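Local coordinates for protein adenylate isopentenyltransferase (Humulus lupulus, PDB 3A8T) that catalyses the transfer of an isopentenyl group from dimethylallyl diphosphate to the N6 atom of ATP, ADP or AMP in cytokinin biosynthesis, at residues 223-226 and 227-231; 70-73 and 74-77; 240-243 and 244-247; 79-83 and 84-88; 183-186 and 187-191. All blocks are in the same frame, centred on the assembly; numbering follows the deposited sequence.

Contact 1: residues 223-226 and 227-231; sequences ATRT and GLRKA. With ATP (adenosine-5'-triphosphate), chain B.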
# COMPACT_ATOMS: atom_id res chain seq x y z
N ALA A 223 7.39 -12.27 7.36
CA ALA A 223 8.77 -11.83 7.35
C ALA A 223 9.66 -12.63 6.45
O ALA A 223 10.47 -12.06 5.73
CB ALA A 223 9.34 -11.82 8.76
N THR A 224 9.51 -13.94 6.50
CA THR A 224 10.32 -14.82 5.67
C THR A 224 9.58 -15.53 4.57
O THR A 224 10.13 -16.39 3.93
CB THR A 224 11.06 -15.89 6.53
OG1 THR A 224 10.16 -16.51 7.45
CG2 THR A 224 12.13 -15.24 7.27
N ARG A 225 8.31 -15.20 4.38
CA ARG A 225 7.60 -15.83 3.28
C ARG A 225 8.13 -15.16 2.02
O ARG A 225 8.97 -14.25 2.08
CB ARG A 225 6.10 -15.68 3.44
CG ARG A 225 5.57 -16.78 4.34
CD ARG A 225 4.29 -16.44 5.21
NE ARG A 225 3.07 -16.48 4.42
CZ ARG A 225 2.06 -17.34 4.54
NH1 ARG A 225 2.02 -18.31 5.45
NH2 ARG A 225 1.07 -17.22 3.66
N THR A 226 7.70 -15.64 0.87
CA THR A 226 8.18 -15.05 -0.35
C THR A 226 7.06 -14.49 -1.22
O THR A 226 6.02 -15.12 -1.40
CB THR A 226 9.06 -16.07 -1.15
OG1 THR A 226 9.41 -15.52 -2.43
CG2 THR A 226 8.31 -17.35 -1.38
N GLY A 227 7.29 -13.27 -1.73
CA GLY A 227 6.37 -12.60 -2.64
C GLY A 227 4.99 -12.25 -2.08
O GLY A 227 4.85 -11.88 -0.88
N LEU A 228 3.98 -12.37 -2.96
CA LEU A 228 2.58 -12.10 -2.60
C LEU A 228 2.14 -12.87 -1.35
O LEU A 228 1.24 -12.46 -0.65
CB LEU A 228 1.65 -12.43 -3.76
CG LEU A 228 0.18 -12.04 -3.51
CD1 LEU A 228 0.13 -10.58 -3.23
CD2 LEU A 228 -0.72 -12.34 -4.67
N ARG A 229 2.79 -14.00 -1.05
CA ARG A 229 2.38 -14.75 0.11
C ARG A 229 2.79 -14.06 1.43
O ARG A 229 2.43 -14.50 2.50
CB ARG A 229 2.88 -16.21 0.00
CG ARG A 229 2.19 -16.93 -1.11
CD ARG A 229 2.35 -18.45 -1.05
NE ARG A 229 1.95 -18.99 0.24
CZ ARG A 229 0.69 -19.14 0.66
NH1 ARG A 229 -0.36 -18.81 -0.11
NH2 ARG A 229 0.47 -19.51 1.91
N LYS A 230 3.55 -12.97 1.33
CA LYS A 230 3.92 -12.16 2.48
C LYS A 230 2.81 -11.16 2.91
O LYS A 230 2.84 -10.69 4.04
CB LYS A 230 5.15 -11.29 2.19
CG LYS A 230 6.41 -12.06 1.90
CD LYS A 230 7.53 -11.09 1.59
CE LYS A 230 8.34 -10.84 2.84
NZ LYS A 230 9.31 -9.73 2.61
N ALA A 231 1.87 -10.84 2.02
CA ALA A 231 0.79 -9.89 2.25
C ALA A 231 0.11 -10.06 3.58
O ALA A 231 -0.19 -11.18 3.94
CB ALA A 231 -0.22 -10.01 1.12
PG ATP B . 10.67 -4.77 4.46
O1G ATP B . 11.82 -4.75 3.50
O2G ATP B . 10.02 -6.27 4.41
O3G ATP B . 11.20 -4.50 5.97
PB ATP B . 9.70 -2.83 2.77
O1B ATP B . 10.38 -1.58 2.94
O2B ATP B . 10.52 -3.70 1.78
O3B ATP B . 9.53 -3.60 4.16
PA ATP B . 6.90 -2.55 3.01
O1A ATP B . 7.04 -1.91 4.31
O2A ATP B . 5.77 -1.71 2.20
O3A ATP B . 8.26 -2.52 2.08
O5' ATP B . 6.29 -4.05 3.11
C5' ATP B . 6.81 -4.80 4.17
C4' ATP B . 5.80 -5.89 4.46
O4' ATP B . 4.56 -5.28 4.82
C3' ATP B . 5.46 -6.81 3.26
O3' ATP B . 6.38 -7.89 3.17
C2' ATP B . 4.02 -7.24 3.58
O2' ATP B . 4.03 -8.35 4.41
C1' ATP B . 3.41 -6.05 4.28
N9 ATP B . 2.62 -5.23 3.33
C8 ATP B . 3.05 -4.08 2.66
N7 ATP B . 2.14 -3.66 1.81
C5 ATP B . 1.05 -4.49 1.88
C6 ATP B . -0.24 -4.58 1.22
N6 ATP B . -0.64 -3.69 0.26
N1 ATP B . -1.06 -5.59 1.59
C2 ATP B . -0.71 -6.47 2.51
N3 ATP B . 0.46 -6.44 3.14
C4 ATP B . 1.36 -5.50 2.87
O HOH W 1 11.71 -12.19 2.86
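Arg225 folds back on the loop that follows it and takes hold of the backbone carbonyl of Arg229 with two nitrogens of its guanidinium edge. NE makes the shorter and straighter bond, 2.8 Å to Arg229 O at 167°, although it stands above the carbonyl plane; NH2, at 3.3 Å from the same Arg229 O, lies on a lone pair. A bend at chi3 (78°) turns the guanidinium so that this one oxygen sits in its plane. This is the tight part of the contact. The two guanidinium groups meet there with planes 39° apart, NH2 of Arg225 lying over a face of the Arg229 group, 2.9 Å from Arg229 NH2. Asp238 forms salt bridges with both NH2 groups, which probably offsets their like charge, and Asp217 and Asp215 form further salt bridges with Arg229 NE and NH1. Alongside, the aliphatic chain of Lys230 runs over the Arg225 carbonyl, with CG 3.4 Å from Arg225 O. The 3-10 turn 228-230 is preceded by Gly227, whose O accepts from Lys230 N, and Thr226 O adds a weak bond from Arg229 N. The other side is looser: Thr224 and Thr226 are exposed, and a water bridges Ala223 O to Lys230 NZ, weakly at the lysine. Lys230 O receives the ribose O2' of ATP at 2.7 Å. The grip on Arg229 O probably steadies the turn that presents Lys230 O, which Ser222 OG also meets, to the ribose, a nucleotide hold made by backbone and consistent with recognition of the sugar.

Contact 2: residues 70-73 and 74-77; sequences NSDK and MQVY. With ATP (adenosine-5'-triphosphate), chain B.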
# COMPACT_ATOMS: atom_id res chain seq x y z
N ASN A 70 3.27 2.43 -9.23
CA ASN A 70 3.04 1.85 -7.91
C ASN A 70 4.36 1.44 -7.29
O ASN A 70 5.15 0.78 -7.96
CB ASN A 70 2.19 0.60 -8.03
CG ASN A 70 2.21 -0.21 -6.77
OD1 ASN A 70 2.64 -1.34 -6.75
ND2 ASN A 70 1.75 0.37 -5.71
N SER A 71 4.59 1.82 -6.03
CA SER A 71 5.83 1.47 -5.28
C SER A 71 5.55 0.58 -4.07
O SER A 71 6.41 0.38 -3.23
CB SER A 71 6.57 2.72 -4.81
OG SER A 71 5.73 3.52 -4.00
N ASP A 72 4.33 0.06 -3.98
CA ASP A 72 3.96 -0.86 -2.90
C ASP A 72 4.39 -2.27 -3.40
O ASP A 72 3.97 -2.73 -4.46
CB ASP A 72 2.48 -0.72 -2.65
CG ASP A 72 1.96 -1.70 -1.65
OD1 ASP A 72 2.11 -2.92 -1.88
OD2 ASP A 72 1.39 -1.25 -0.65
N LYS A 73 5.27 -2.92 -2.68
CA LYS A 73 5.77 -4.20 -3.15
C LYS A 73 4.81 -5.41 -3.20
O LYS A 73 5.11 -6.39 -3.87
CB LYS A 73 7.08 -4.56 -2.41
CG LYS A 73 6.93 -5.05 -0.99
CD LYS A 73 8.31 -5.44 -0.43
CE LYS A 73 8.18 -6.37 0.79
NZ LYS A 73 9.46 -6.78 1.37
N MET A 74 3.67 -5.34 -2.50
CA MET A 74 2.70 -6.42 -2.58
C MET A 74 1.77 -6.15 -3.78
O MET A 74 1.35 -7.06 -4.49
CB MET A 74 1.88 -6.53 -1.28
CG MET A 74 2.64 -7.16 -0.10
SD MET A 74 3.24 -8.86 -0.55
CE MET A 74 4.95 -8.54 -0.70
N GLN A 75 1.48 -4.87 -4.01
CA GLN A 75 0.59 -4.44 -5.07
C GLN A 75 1.11 -4.63 -6.47
O GLN A 75 0.37 -4.39 -7.43
CB GLN A 75 0.20 -2.97 -4.86
CG GLN A 75 -0.71 -2.79 -3.67
CD GLN A 75 -1.35 -1.44 -3.60
OE1 GLN A 75 -1.21 -0.62 -4.48
NE2 GLN A 75 -2.07 -1.21 -2.55
N VAL A 76 2.37 -5.06 -6.60
CA VAL A 76 2.94 -5.23 -7.91
C VAL A 76 2.44 -6.54 -8.49
O VAL A 76 2.45 -6.70 -9.68
CB VAL A 76 4.55 -5.26 -7.92
CG1 VAL A 76 5.09 -3.94 -7.48
CG2 VAL A 76 5.13 -6.38 -6.99
N TYR A 77 1.97 -7.44 -7.64
CA TYR A 77 1.53 -8.74 -8.10
C TYR A 77 0.09 -8.76 -8.49
O TYR A 77 -0.69 -8.07 -7.87
CB TYR A 77 1.71 -9.78 -7.00
CG TYR A 77 3.13 -9.89 -6.49
CD1 TYR A 77 4.14 -10.43 -7.27
CD2 TYR A 77 3.47 -9.41 -5.23
CE1 TYR A 77 5.44 -10.49 -6.82
CE2 TYR A 77 4.78 -9.46 -4.76
CZ TYR A 77 5.75 -9.99 -5.55
OH TYR A 77 7.03 -10.03 -5.12
PG ATP B . 10.67 -4.77 4.46
O1G ATP B . 11.82 -4.75 3.50
O2G ATP B . 10.02 -6.27 4.41
O3G ATP B . 11.20 -4.50 5.97
PB ATP B . 9.70 -2.83 2.77
O1B ATP B . 10.38 -1.58 2.94
O2B ATP B . 10.52 -3.70 1.78
O3B ATP B . 9.53 -3.60 4.16
PA ATP B . 6.90 -2.55 3.01
O1A ATP B . 7.04 -1.91 4.31
O2A ATP B . 5.77 -1.71 2.20
O3A ATP B . 8.26 -2.52 2.08
O5' ATP B . 6.29 -4.05 3.11
C5' ATP B . 6.81 -4.80 4.17
C4' ATP B . 5.80 -5.89 4.46
O4' ATP B . 4.56 -5.28 4.82
C3' ATP B . 5.46 -6.81 3.26
O3' ATP B . 6.38 -7.89 3.17
C2' ATP B . 4.02 -7.24 3.58
O2' ATP B . 4.03 -8.35 4.41
C1' ATP B . 3.41 -6.05 4.28
N9 ATP B . 2.62 -5.23 3.33
C8 ATP B . 3.05 -4.08 2.66
N7 ATP B . 2.14 -3.66 1.81
C5 ATP B . 1.05 -4.49 1.88
C6 ATP B . -0.24 -4.58 1.22
N6 ATP B . -0.64 -3.69 0.26
N1 ATP B . -1.06 -5.59 1.59
C2 ATP B . -0.71 -6.47 2.51
N3 ATP B . 0.46 -6.44 3.14
C4 ATP B . 1.36 -5.50 2.87
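Asp72 and Gln75 lie across each other at about a right angle, with the carboxylate and the amide stacked, their planes 20° apart. Of the Gln75 side chain, CG comes closest, 3.3 Å from Asp72 OD1. The carboxylate is turned back over the following turn because CG of Asp72 stands opposite its own backbone N (chi1 175°), and this carries OD1 to two amides. Met74 N reaches Asp72 OD1 at 2.9 Å nearly along the C-O axis, and Gln75 N comes to the same oxygen at 3.0 Å on its anti side; the two arrive from opposite faces of the carboxylate plane. This leaves OD2 facing the nucleotide, where it accepts the adenine N6 of ATP at 3.3 Å in a nearly straight bond. The amide end of Gln75 goes instead to the Thr84 carbonyl.

Lys73 and Met74 lie side by side, pointing the same way, and both reach ATP. Met74 sets CG 3.6 Å from C4 of the adenine, whereas the extended Lys73 chain brings NZ to the gamma-phosphate oxygen O2G at 3.1 Å, with a weaker bond to O2B. In this loop, which follows strand 66-70 of the parallel sheet, a type I turn runs from Met74 to Tyr77. Two N-H groups on OD1 fix the rotation of the carboxylate and probably keep OD2 directed at the exocyclic amine that accepts the isopentenyl unit.

Contact 3: residues 240-243 and 244-247; sequences YFEK and FRPG
Phe244 N donates to Tyr240 O over 2.9 Å, a straight bond of the helical i+4 to i type that lies in the carbonyl plane. A second bond runs from a side chain: Arg245 NE reaches Glu242 O at 3.0 Å and 173°. The oxygen is in the plane of the guanidinium, at its edge, while the donor stands above the carbonyl plane. Arg245 is bent at chi2 (-48°), which brings its guanidinium back beside Glu242. The two side chains then run together in the same direction, and Glu242 OE1 forms a salt bridge with Arg245 NH2 at 3.1 Å, the carboxylate and guanidinium planes being strongly inclined to one another.

Here the C-terminal end of helix 234-243 passes into the loop leading to the long helix 257-289, and the carbonyls near that end are met by backbone, side chain and solvent. A water donates to Lys243 O and accepts from Arg245 N, joining Lys243 to the departing chain.

The apolar side is built from rings. Phe244 CB sits over the face of the Tyr240 ring, 4.3 Å from its centroid, and the two rings meet obliquely with planes at 41°. Lys243 CB covers one face of the Phe244 ring in turn. Pro246 CG lies over a face of the Phe241 ring, 3.7 Å from Phe241 CD1, while Phe244 O approaches that ring at its edge. Beyond, Tyr240 and Phe244 pack on helix 257-289, and Phe241 and Pro246 rest against Ala208 of helix 203-210 and on Tyr211.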
# COMPACT_ATOMS: atom_id res chain seq x y z
N TYR A 240 -5.88 -20.12 10.39
CA TYR A 240 -7.29 -20.48 10.52
C TYR A 240 -7.65 -21.63 9.58
O TYR A 240 -8.23 -22.59 10.01
CB TYR A 240 -8.16 -19.28 10.19
CG TYR A 240 -9.60 -19.60 10.13
CD1 TYR A 240 -10.39 -19.60 11.28
CD2 TYR A 240 -10.20 -19.90 8.92
CE1 TYR A 240 -11.74 -19.87 11.23
CE2 TYR A 240 -11.57 -20.18 8.87
CZ TYR A 240 -12.33 -20.16 10.02
OH TYR A 240 -13.68 -20.39 9.93
N PHE A 241 -7.31 -21.55 8.31
CA PHE A 241 -7.65 -22.63 7.39
C PHE A 241 -6.93 -23.94 7.80
O PHE A 241 -7.32 -25.03 7.43
CB PHE A 241 -7.26 -22.25 5.94
CG PHE A 241 -7.98 -21.06 5.40
CD1 PHE A 241 -9.36 -20.98 5.42
CD2 PHE A 241 -7.27 -20.00 4.81
CE1 PHE A 241 -10.03 -19.87 4.86
CE2 PHE A 241 -7.98 -18.88 4.24
CZ PHE A 241 -9.33 -18.83 4.27
N GLU A 242 -5.84 -23.82 8.53
CA GLU A 242 -5.12 -25.00 8.98
C GLU A 242 -6.10 -25.93 9.64
O GLU A 242 -6.19 -27.12 9.35
CB GLU A 242 -4.04 -24.63 10.00
CG GLU A 242 -3.08 -25.76 10.18
CD GLU A 242 -2.66 -26.30 8.83
OE1 GLU A 242 -2.67 -27.53 8.63
OE2 GLU A 242 -2.33 -25.48 7.95
N LYS A 243 -6.86 -25.34 10.55
CA LYS A 243 -7.88 -26.06 11.28
C LYS A 243 -9.18 -26.18 10.54
O LYS A 243 -9.80 -27.25 10.58
CB LYS A 243 -8.09 -25.43 12.64
CG LYS A 243 -6.97 -25.80 13.61
CD LYS A 243 -7.17 -25.15 14.96
CE LYS A 243 -7.42 -23.63 14.80
NZ LYS A 243 -6.48 -23.03 13.78
N PHE A 244 -9.60 -25.12 9.85
CA PHE A 244 -10.87 -25.13 9.12
C PHE A 244 -10.71 -24.89 7.63
O PHE A 244 -10.86 -23.76 7.13
CB PHE A 244 -11.77 -24.10 9.77
CG PHE A 244 -11.99 -24.35 11.22
CD1 PHE A 244 -12.81 -25.39 11.63
CD2 PHE A 244 -11.38 -23.59 12.17
CE1 PHE A 244 -13.02 -25.65 12.98
CE2 PHE A 244 -11.59 -23.85 13.53
CZ PHE A 244 -12.41 -24.88 13.93
N ARG A 245 -10.38 -25.97 6.92
CA ARG A 245 -10.14 -25.90 5.48
C ARG A 245 -11.34 -25.27 4.82
O ARG A 245 -12.44 -25.42 5.28
CB ARG A 245 -9.86 -27.29 4.89
CG ARG A 245 -8.66 -28.06 5.50
CD ARG A 245 -7.38 -27.20 5.63
NE ARG A 245 -6.32 -27.82 6.43
CZ ARG A 245 -5.37 -28.58 5.90
NH1 ARG A 245 -5.39 -28.78 4.59
NH2 ARG A 245 -4.41 -29.14 6.67
N PRO A 246 -11.11 -24.52 3.73
CA PRO A 246 -12.18 -23.84 2.97
C PRO A 246 -13.38 -24.74 2.54
O PRO A 246 -13.24 -25.69 1.77
CB PRO A 246 -11.40 -23.26 1.78
CG PRO A 246 -10.06 -23.00 2.38
CD PRO A 246 -9.78 -24.21 3.18
N GLY A 247 -14.58 -24.43 3.02
CA GLY A 247 -15.71 -25.24 2.66
C GLY A 247 -16.00 -26.36 3.65
O GLY A 247 -17.04 -27.02 3.58
O HOH W 2 -11.29 -28.58 8.39

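Contact 4: residues 79-83 and 84-88; sequences GLDIT and TNKIS. With ATP (adenosine-5'-triphosphate), chain B.
Thr84 meets Leu80 through two bonds to a single carbonyl: its N lies 2.9 Å from Leu80 O, almost in line with the carbonyl bond, and its OG1 donates to the same Leu80 O at 2.7 Å from above the carbonyl plane. OG1 can do this because chi1 of 53° tucks it between the backbone N and the carbonyl carbon. The carbonyl of Thr84 in turn faces the nucleotide, accepting the adenine N6 of ATP at 2.6 Å and 167°.

The next shell keeps the chain folded. A type I turn from Ile82 to Asn85 is closed by Asn85 N on Ile82 O at 2.9 Å, and Lys86 N bonds to Asp81 O at 3.0 Å. Lys86 then bends at its end to hydrogen-bond Tyr77 O and to form a weakly bonded salt bridge, NZ to Asp81 OD1 at 3.3 Å. Further out, Glu206 of helix 203-210 holds Thr83 OG1 and Ile82 N. The adenine amine is thus read by a backbone carbonyl. An acceptor here suits an exocyclic amine better than the keto group of guanine, hypoxanthine or uracil, which probably contributes to selectivity without by itself excluding cytosine.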
# COMPACT_ATOMS: atom_id res chain seq x y z
N GLY A 79 -3.43 -10.26 -8.36
CA GLY A 79 -3.96 -11.12 -7.32
C GLY A 79 -4.26 -10.40 -6.02
O GLY A 79 -3.69 -9.31 -5.75
N LEU A 80 -5.15 -11.01 -5.22
CA LEU A 80 -5.59 -10.50 -3.93
C LEU A 80 -5.80 -9.01 -3.98
O LEU A 80 -5.30 -8.30 -3.12
CB LEU A 80 -4.57 -10.83 -2.83
CG LEU A 80 -4.14 -12.31 -2.68
CD1 LEU A 80 -3.05 -12.38 -1.62
CD2 LEU A 80 -5.29 -13.22 -2.32
N ASP A 81 -6.54 -8.54 -4.97
CA ASP A 81 -6.81 -7.14 -5.15
C ASP A 81 -7.38 -6.53 -3.87
O ASP A 81 -7.01 -5.39 -3.51
CB ASP A 81 -7.75 -6.95 -6.33
CG ASP A 81 -7.12 -7.38 -7.69
OD1 ASP A 81 -5.89 -7.40 -7.83
OD2 ASP A 81 -7.85 -7.67 -8.65
N ILE A 82 -8.22 -7.28 -3.15
CA ILE A 82 -8.81 -6.79 -1.89
C ILE A 82 -7.78 -6.77 -0.78
O ILE A 82 -7.51 -5.73 -0.20
CB ILE A 82 -10.02 -7.65 -1.41
CG1 ILE A 82 -11.19 -7.47 -2.36
CG2 ILE A 82 -10.50 -7.21 0.03
CD1 ILE A 82 -12.32 -8.52 -2.12
N THR A 83 -7.21 -7.93 -0.51
CA THR A 83 -6.23 -8.11 0.54
C THR A 83 -5.07 -7.11 0.46
O THR A 83 -4.62 -6.62 1.48
CB THR A 83 -5.68 -9.58 0.58
OG1 THR A 83 -6.76 -10.53 0.71
CG2 THR A 83 -4.73 -9.76 1.80
N THR A 84 -4.64 -6.79 -0.76
CA THR A 84 -3.52 -5.88 -0.94
C THR A 84 -3.86 -4.42 -0.97
O THR A 84 -2.97 -3.59 -0.98
CB THR A 84 -2.63 -6.22 -2.21
OG1 THR A 84 -3.44 -6.30 -3.37
CG2 THR A 84 -1.84 -7.55 -2.00
N ASN A 85 -5.17 -4.14 -0.95
CA ASN A 85 -5.73 -2.82 -0.95
C ASN A 85 -5.41 -2.07 -2.24
O ASN A 85 -5.02 -0.89 -2.20
CB ASN A 85 -5.24 -2.05 0.27
CG ASN A 85 -5.25 -2.91 1.60
OD1 ASN A 85 -4.17 -3.43 2.06
ND2 ASN A 85 -6.43 -3.05 2.21
N LYS A 86 -5.52 -2.74 -3.39
CA LYS A 86 -5.25 -2.03 -4.64
C LYS A 86 -6.37 -1.03 -4.89
O LYS A 86 -7.55 -1.33 -4.71
CB LYS A 86 -5.20 -2.97 -5.83
CG LYS A 86 -4.04 -3.81 -5.97
CD LYS A 86 -4.24 -4.64 -7.19
CE LYS A 86 -3.04 -5.53 -7.47
NZ LYS A 86 -2.92 -6.70 -6.60
N ILE A 87 -6.01 0.18 -5.29
CA ILE A 87 -7.03 1.14 -5.60
C ILE A 87 -7.94 0.55 -6.73
O ILE A 87 -7.42 0.10 -7.75
CB ILE A 87 -6.37 2.50 -6.03
CG1 ILE A 87 -7.46 3.55 -6.36
CG2 ILE A 87 -5.47 2.29 -7.25
CD1 ILE A 87 -6.98 5.04 -6.25
N SER A 88 -9.27 0.59 -6.57
CA SER A 88 -10.18 0.06 -7.62
C SER A 88 -10.01 0.83 -8.92
O SER A 88 -9.67 2.03 -8.88
CB SER A 88 -11.65 0.18 -7.22
OG SER A 88 -12.14 1.50 -7.29
PG ATP B . 10.67 -4.77 4.46
O1G ATP B . 11.82 -4.75 3.50
O2G ATP B . 10.02 -6.27 4.41
O3G ATP B . 11.20 -4.50 5.97
PB ATP B . 9.70 -2.83 2.77
O1B ATP B . 10.38 -1.58 2.94
O2B ATP B . 10.52 -3.70 1.78
O3B ATP B . 9.53 -3.60 4.16
PA ATP B . 6.90 -2.55 3.01
O1A ATP B . 7.04 -1.91 4.31
O2A ATP B . 5.77 -1.71 2.20
O3A ATP B . 8.26 -2.52 2.08
O5' ATP B . 6.29 -4.05 3.11
C5' ATP B . 6.81 -4.80 4.17
C4' ATP B . 5.80 -5.89 4.46
O4' ATP B . 4.56 -5.28 4.82
C3' ATP B . 5.46 -6.81 3.26
O3' ATP B . 6.38 -7.89 3.17
C2' ATP B . 4.02 -7.24 3.58
O2' ATP B . 4.03 -8.35 4.41
C1' ATP B . 3.41 -6.05 4.28
N9 ATP B . 2.62 -5.23 3.33
C8 ATP B . 3.05 -4.08 2.66
N7 ATP B . 2.14 -3.66 1.81
C5 ATP B . 1.05 -4.49 1.88
C6 ATP B . -0.24 -4.58 1.22
N6 ATP B . -0.64 -3.69 0.26
N1 ATP B . -1.06 -5.59 1.59
C2 ATP B . -0.71 -6.47 2.51
N3 ATP B . 0.46 -6.44 3.14
C4 ATP B . 1.36 -5.50 2.87

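Contact 5: residues 183-186 and 187-191; sequences SVKV and LTDYL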
# COMPACT_ATOMS: atom_id res chain seq x y z
N SER A 183 -1.86 10.94 12.61
CA SER A 183 -1.43 10.56 13.94
C SER A 183 -1.57 9.04 14.11
O SER A 183 -2.54 8.46 13.65
CB SER A 183 -2.26 11.30 14.95
OG SER A 183 -1.77 12.63 15.02
N VAL A 184 -0.61 8.40 14.77
CA VAL A 184 -0.68 6.95 14.94
C VAL A 184 -2.03 6.43 15.40
O VAL A 184 -2.61 5.57 14.75
CB VAL A 184 0.44 6.41 15.90
CG1 VAL A 184 1.75 6.31 15.12
CG2 VAL A 184 0.61 7.31 17.12
N LYS A 185 -2.54 6.98 16.49
CA LYS A 185 -3.83 6.53 16.99
C LYS A 185 -4.94 6.59 15.94
O LYS A 185 -5.69 5.66 15.79
CB LYS A 185 -4.27 7.32 18.23
CG LYS A 185 -5.38 6.62 18.97
CD LYS A 185 -5.06 5.10 19.07
CE LYS A 185 -6.05 4.31 19.92
NZ LYS A 185 -7.49 4.51 19.55
N VAL A 186 -5.07 7.70 15.24
CA VAL A 186 -6.10 7.79 14.22
C VAL A 186 -5.84 6.76 13.11
O VAL A 186 -6.76 6.08 12.66
CB VAL A 186 -6.16 9.21 13.64
CG1 VAL A 186 -7.18 9.29 12.47
CG2 VAL A 186 -6.56 10.15 14.77
N LEU A 187 -4.57 6.61 12.73
CA LEU A 187 -4.17 5.71 11.68
C LEU A 187 -4.51 4.30 12.10
O LEU A 187 -5.16 3.56 11.38
CB LEU A 187 -2.70 5.86 11.40
CG LEU A 187 -2.17 5.03 10.22
CD1 LEU A 187 -2.97 5.33 8.97
CD2 LEU A 187 -0.67 5.28 10.05
N THR A 188 -4.07 3.94 13.28
CA THR A 188 -4.33 2.66 13.92
C THR A 188 -5.82 2.32 13.83
O THR A 188 -6.22 1.27 13.31
CB THR A 188 -3.85 2.79 15.38
OG1 THR A 188 -2.46 2.48 15.44
CG2 THR A 188 -4.62 1.90 16.30
N ASP A 189 -6.65 3.20 14.36
CA ASP A 189 -8.08 3.03 14.31
C ASP A 189 -8.63 2.95 12.88
O ASP A 189 -9.54 2.16 12.59
CB ASP A 189 -8.77 4.17 15.06
CG ASP A 189 -8.57 4.07 16.57
OD1 ASP A 189 -9.02 4.98 17.32
OD2 ASP A 189 -7.97 3.05 17.02
N TYR A 190 -8.09 3.76 11.98
CA TYR A 190 -8.61 3.69 10.61
C TYR A 190 -8.25 2.36 10.00
O TYR A 190 -9.07 1.76 9.36
CB TYR A 190 -8.11 4.82 9.75
CG TYR A 190 -8.51 4.68 8.34
CD1 TYR A 190 -9.80 5.00 7.91
CD2 TYR A 190 -7.59 4.20 7.40
CE1 TYR A 190 -10.18 4.82 6.57
CE2 TYR A 190 -7.95 4.05 6.08
CZ TYR A 190 -9.23 4.35 5.66
OH TYR A 190 -9.54 4.10 4.34
N LEU A 191 -7.04 1.92 10.25
CA LEU A 191 -6.52 0.65 9.76
C LEU A 191 -7.30 -0.59 10.25
O LEU A 191 -7.40 -1.55 9.53
CB LEU A 191 -5.07 0.51 10.17
CG LEU A 191 -3.91 0.84 9.22
CD1 LEU A 191 -4.33 1.43 7.88
CD2 LEU A 191 -2.95 1.69 9.99
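Lys185 and Asp189, four residues apart on the same helix, form a charged pair. NZ of Lys185 meets Asp189 OD1 at 2.7 Å on the syn side, 21° out of the carboxylate plane, and a weaker bond of 3.0 Å joins Lys185 NZ to Asp189 OD2, so the ammonium straddles both oxygens. Bends at chi2 (43°) and chi4 (52°) of Lys185 curl the chain round to bring its end there.

The backbone bonds are those of a regular alpha-helix starting after Ser183. Leu187 N donates to Ser183 O at 2.9 Å, Thr188 N to Val184 O at 2.6 Å, and Tyr190 N to Val186 O at 2.8 Å, with Asp189 N on Lys185 O between them. Ser183 is the N-cap residue, yet its side chain makes no capping bond, and its backbone N is hydrogen-bonded to Thr302 OG1.

Apolar contacts run outward from the helix: the end of Leu187 leads to Ala48 and Thr51 of the ATP-binding loop and to Ala279 of helix 257-289. Val186 turns to helix 302-309, where Phe305 also meets the Tyr190 ring edge-to-face. The salt bridge, with an exposed lysine and a partly exposed aspartate, thus links successive turns at the start of helix 184-201, while Leu187 meets the nucleotide-binding loop by packing.

Along the chain the order is contacts 2, 4, 5, 1 and 3. Contacts 2 and 4 belong to the long loop between strands 66-70 and 97-98 of the parallel sheet, about 10 Å apart (all distances between centres). Contact 1, in the loop between helices 203-210 and 234-243, lies about 12 Å from contact 2 and 15 Å from contact 4; all three touch one another and ATP, so two loops distant in sequence line part of the nucleotide site. Leu228 packs on Leu80 and Thr84. Contact 5 starts helix 184-201, about 20 Å from contact 4, beside the ATP-binding loop. Contact 3 is peripheral, about 20 Å from contact 1, at the far end of helix 234-243.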